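Local structure of salmonella typhimurium DB7155 bacteriophage DET7 tailspike (Bacteriophage, 2V5I) at residues N348-D353 and N370-D375. The protein probably binds and hydrolyses the O-antigen of the Salmonella host as a trimeric tailspike, the receptor-binding protein of a myovirus. Residues are numbered along the deposited sequence; the frame is centred on the assembly and turned at random.
Sequences NVTVQD and NITVID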
loop_
_atom_site.group_PDB
_atom_site.type_symbol
_atom_site.label_atom_id
_atom_site.label_comp_id
_atom_site.label_asym_id
_atom_site.label_seq_id
_atom_site.Cartn_x
_atom_site.Cartn_y
_atom_site.Cartn_z
ATOM N N ASN A 348 -3.293 5.002 3.470
ATOM C CA ASN A 348 -2.590 3.754 3.491
ATOM C C ASN A 348 -1.913 3.524 4.839
ATOM O O ASN A 348 -0.687 3.352 4.948
ATOM C CB ASN A 348 -1.616 3.652 2.310
ATOM C CG ASN A 348 -2.278 4.026 0.972
ATOM O OD1 ASN A 348 -3.469 3.739 0.719
ATOM N ND2 ASN A 348 -1.532 4.739 0.142
ATOM N N VAL A 349 -2.745 3.496 5.871
ATOM C CA VAL A 349 -2.298 3.313 7.245
ATOM C C VAL A 349 -2.772 1.968 7.713
ATOM O O VAL A 349 -3.916 1.637 7.490
ATOM C CB VAL A 349 -2.960 4.425 8.132
ATOM C CG1 VAL A 349 -2.833 4.134 9.621
ATOM C CG2 VAL A 349 -2.339 5.781 7.814
ATOM N N THR A 350 -1.921 1.212 8.419
ATOM C CA THR A 350 -2.273 -0.109 8.956
ATOM C C THR A 350 -1.897 -0.124 10.448
ATOM O O THR A 350 -0.717 -0.019 10.819
ATOM C CB THR A 350 -1.522 -1.234 8.191
ATOM O OG1 THR A 350 -1.864 -1.154 6.774
ATOM C CG2 THR A 350 -1.905 -2.604 8.777
ATOM N N VAL A 351 -2.910 -0.157 11.318
ATOM C CA VAL A 351 -2.715 -0.279 12.753
ATOM C C VAL A 351 -3.381 -1.599 13.154
ATOM O O VAL A 351 -4.579 -1.782 12.928
ATOM C CB VAL A 351 -3.347 0.919 13.504
ATOM C CG1 VAL A 351 -3.143 0.748 14.983
ATOM C CG2 VAL A 351 -2.736 2.224 13.059
ATOM N N GLN A 352 -2.635 -2.500 13.773
ATOM C CA GLN A 352 -3.194 -3.814 14.071
ATOM C C GLN A 352 -2.680 -4.323 15.407
ATOM O O GLN A 352 -1.498 -4.192 15.715
ATOM C CB GLN A 352 -3.016 -4.804 12.923
ATOM C CG GLN A 352 -1.691 -5.043 12.453
ATOM C CD GLN A 352 -1.541 -5.701 11.016
ATOM O OE1 GLN A 352 -2.473 -5.838 10.145
ATOM N NE2 GLN A 352 -0.333 -6.102 10.791
ATOM N N ASP A 353 -3.599 -4.833 16.229
ATOM C CA ASP A 353 -3.214 -5.573 17.478
ATOM C C ASP A 353 -2.538 -4.642 18.452
ATOM O O ASP A 353 -1.440 -4.968 18.945
ATOM C CB ASP A 353 -2.326 -6.805 17.158
ATOM C CG ASP A 353 -2.310 -7.864 18.290
ATOM O OD1 ASP A 353 -3.199 -7.855 19.150
ATOM O OD2 ASP A 353 -1.413 -8.727 18.261
ATOM N N ASN A 370 -8.125 4.525 2.823
ATOM C CA ASN A 370 -7.475 3.215 2.777
ATOM C C ASN A 370 -6.766 2.908 4.092
ATOM O O ASN A 370 -5.547 2.792 4.178
ATOM C CB ASN A 370 -6.503 3.102 1.609
ATOM C CG ASN A 370 -6.207 1.678 1.255
ATOM O OD1 ASN A 370 -7.041 0.791 1.479
ATOM N ND2 ASN A 370 -5.006 1.430 0.742
ATOM N N ILE A 371 -7.587 2.861 5.139
ATOM C CA ILE A 371 -7.164 2.745 6.566
ATOM C C ILE A 371 -7.533 1.355 7.090
ATOM O O ILE A 371 -8.613 0.845 6.835
ATOM C CB ILE A 371 -7.876 3.819 7.456
ATOM C CG1 ILE A 371 -7.695 5.245 6.900
ATOM C CG2 ILE A 371 -7.341 3.782 8.874
ATOM C CD1 ILE A 371 -6.277 5.739 6.808
ATOM N N THR A 372 -6.633 0.767 7.868
ATOM C CA THR A 372 -6.943 -0.509 8.564
ATOM C C THR A 372 -6.630 -0.262 10.026
ATOM O O THR A 372 -5.508 0.163 10.355
ATOM C CB THR A 372 -6.014 -1.649 8.037
ATOM O OG1 THR A 372 -6.280 -1.899 6.640
ATOM C CG2 THR A 372 -6.165 -2.924 8.825
ATOM N N VAL A 373 -7.615 -0.423 10.913
ATOM C CA VAL A 373 -7.397 -0.312 12.369
ATOM C C VAL A 373 -8.159 -1.459 12.997
ATOM O O VAL A 373 -9.378 -1.353 13.212
ATOM C CB VAL A 373 -7.901 1.041 12.943
ATOM C CG1 VAL A 373 -7.600 1.093 14.422
ATOM C CG2 VAL A 373 -7.245 2.195 12.299
ATOM N N ILE A 374 -7.446 -2.527 13.356
ATOM C CA ILE A 374 -8.091 -3.782 13.714
ATOM C C ILE A 374 -7.455 -4.373 14.973
ATOM O O ILE A 374 -6.261 -4.209 15.190
ATOM C CB ILE A 374 -8.019 -4.809 12.572
ATOM C CG1 ILE A 374 -6.602 -5.168 12.216
ATOM C CG2 ILE A 374 -8.771 -4.281 11.324
ATOM C CD1 ILE A 374 -6.477 -6.200 11.190
ATOM N N ASP A 375 -8.283 -5.070 15.781
ATOM C CA ASP A 375 -7.797 -5.756 17.012
ATOM C C ASP A 375 -7.082 -4.741 17.897
ATOM O O ASP A 375 -6.067 -5.072 18.577
ATOM C CB ASP A 375 -6.933 -6.967 16.627
ATOM C CG ASP A 375 -7.763 -8.140 16.185
ATOM O OD1 ASP A 375 -8.935 -8.184 16.585
ATOM O OD2 ASP A 375 -7.269 -8.984 15.404
HETATM O O HOH W 1 -4.316 0.245 4.855
HETATM O O HOH W 2 -4.058 -2.951 5.708
#
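V351 sits at the tight middle of this contact: its N-H points almost straight at T372 O (2.8 Å, 175°), and its carbonyl takes the N-H of I374. T372 N to V349 O and D353 N to I374 O complete the parallel ladder that joins two adjacent, in-register rungs of a right-handed beta-helix, as in the P22 tailspike family. On the inward face like stacks on like. CD1 of I371 reaches back 3.8 Å to CB of V349, because chi1 of -53° sets CG1 beside the backbone N and the next torsion folds CD1 toward the neighbouring rung; V351 and V373 pack more loosely, CB to CG2 4.3 Å. The other face is polar and watered at its start. One water bridges V349 O and N370 O, where the V349 N bond to N370 O is long and weak; a second joins OG1 of T350 (3.0 Å) to OG1 of T372. Farther along, CB of Q352 lies against CG1 of I374 at 3.7 Å, the two side chains running side by side and pointing the same way. At the corner, N370 ND2 donates to N348 OD1 (2.8 Å), the amide planes 82° apart: the acceptor lies in the plane of N370, while the donor is tilted from the carbonyl plane of N348. R398 of the same chain bonds N370 OD1 and T372 OG1; T350 OG1 bonds N348 ND2 of the second subunit, whose Y345 packs on Q352 and is hydrogen-bonded through OH to D375 OD2, placing this face at the trimer interface. Strand 323-330 flanks 349-352; strand 393-398 continues the stack beyond 371-374.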